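Local atomic coordinates of PTS system, IIA component (Enterococcus faecalis, PDB entry 3BED), a protein that probably transfers phosphoryl groups as the IIA component of a mannose/sorbose-type sugar phosphotransferase system. Residues 23-26 against 31-34. Sequence-based numbering, arbitrary orientation. Where two conformers were deposited one is given.
Sequences STQM and LADA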
loop_
_atom_site.group_PDB
_atom_site.type_symbol
_atom_site.label_atom_id
_atom_site.label_comp_id
_atom_site.label_asym_id
_atom_site.label_seq_id
_atom_site.Cartn_x
_atom_site.Cartn_y
_atom_site.Cartn_z
ATOM N N SER A 23 5.116 5.009 8.341
ATOM C CA SER A 23 3.724 4.980 8.817
ATOM C C SER A 23 3.484 3.828 9.810
ATOM O O SER A 23 2.783 3.967 10.815
ATOM C CB SER A 23 2.776 4.886 7.627
ATOM O OG SER A 23 2.855 6.080 6.842
ATOM N N THR A 24 4.038 2.655 9.498
ATOM C CA THR A 24 3.942 1.492 10.392
ATOM C C THR A 24 4.536 1.818 11.752
ATOM O O THR A 24 3.981 1.463 12.769
ATOM C CB THR A 24 4.707 0.272 9.783
ATOM O OG1 THR A 24 4.099 -0.080 8.540
ATOM C CG2 THR A 24 4.664 -0.926 10.711
ATOM N N GLN A 25 5.706 2.466 11.753
ATOM C CA GLN A 25 6.342 2.729 13.048
ATOM C C GLN A 25 5.461 3.685 13.882
ATOM O O GLN A 25 5.394 3.584 15.106
ATOM C CB GLN A 25 7.757 3.312 12.811
ATOM C CG GLN A 25 8.749 2.229 12.358
ATOM C CD GLN A 25 9.976 2.808 11.683
ATOM O OE1 GLN A 25 9.984 3.973 11.269
ATOM N NE2 GLN A 25 11.030 2.007 11.592
HETATM N N MSE A 26 4.746 4.568 13.202
HETATM C CA MSE A 26 3.878 5.517 13.901
HETATM C C MSE A 26 2.581 4.919 14.443
HETATM O O MSE A 26 1.859 5.567 15.222
HETATM C CB MSE A 26 3.612 6.741 13.034
HETATM C CG MSE A 26 4.862 7.642 12.843
HETATM SE SE MSE A 26 5.205 8.693 14.454
HETATM C CE MSE A 26 3.704 9.944 14.273
ATOM N N LEU A 31 9.574 -0.445 17.513
ATOM C CA LEU A 31 10.087 -1.796 17.278
ATOM C C LEU A 31 9.836 -2.280 15.852
ATOM O O LEU A 31 10.410 -3.299 15.443
ATOM C CB LEU A 31 9.622 -2.813 18.366
ATOM C CG LEU A 31 10.228 -2.604 19.790
ATOM C CD1 LEU A 31 9.564 -3.486 20.834
ATOM C CD2 LEU A 31 11.759 -2.736 19.885
ATOM N N ALA A 32 8.993 -1.570 15.091
ATOM C CA ALA A 32 8.769 -1.940 13.684
ATOM C C ALA A 32 10.034 -1.642 12.919
ATOM O O ALA A 32 10.492 -0.506 12.878
ATOM C CB ALA A 32 7.586 -1.171 13.098
ATOM N N ASP A 33 10.633 -2.685 12.353
ATOM C CA ASP A 33 11.906 -2.530 11.676
ATOM C C ASP A 33 11.951 -3.340 10.393
ATOM O O ASP A 33 11.484 -4.496 10.342
ATOM C CB ASP A 33 13.069 -2.919 12.590
ATOM C CG ASP A 33 14.387 -2.344 12.112
ATOM O OD1 ASP A 33 14.386 -1.358 11.313
ATOM O OD2 ASP A 33 15.435 -2.891 12.526
ATOM N N ALA A 34 12.507 -2.725 9.361
ATOM C CA ALA A 34 12.678 -3.397 8.077
ATOM C C ALA A 34 13.754 -2.684 7.324
ATOM O O ALA A 34 13.951 -1.458 7.504
ATOM C CB ALA A 34 11.362 -3.418 7.257
#
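The helix-to-strand loop of a beta-alpha-beta crossover packs back on its own helix here, where Gln-25 and Thr-24, near the end of helix 16-28, meet Ala-32 in the loop that leads into strand 35-39. The backbones approach most closely at Gln-25 and Ala-32, whose CA atoms lie 5.3 Å apart. One side-chain-to-backbone hydrogen bond joins the segments: NE2 of Gln-25 donates to O of Ala-32 over 2.9 Å. Its N-H points almost straight at the acceptor (164°), and the oxygen lies in the amide plane, as expected for a donor using an N-H in that plane. At the acceptor end NE2 comes to the oxygen tilted 25° from the carbonyl plane of Ala-32. Gln-25 gets there with CG anti to its own carbonyl carbon (chi1 -75°) and a chain extended beyond CG, which carries the amide onward to the loop.

The crossover links strand 7-13 to strand 35-39, its parallel neighbour and an outermost strand of the four-stranded parallel sheet formed within this chain. Between helix and loop the methyl of Ala-32 points at the helix and meets two aliphatic groups. CG of Gln-25 lies 3.7 Å from CB of Ala-32, so the same side chain both packs on the residue and bonds its carbonyl. The second neighbour is less certain, because Thr-24 was modelled in two conformers: in one of them CG2 of Thr-24 is 3.8 Å from CB of Ala-32, while OG1 hydrogen-bonds to O of Thr-20 one turn earlier. Helix 97-105 packs against this apolar patch, its Ala-104 touching both Thr-24 and Ala-32. Further along the loop, Ala-34 packs on Leu-8 and Leu-10 of strand 7-13.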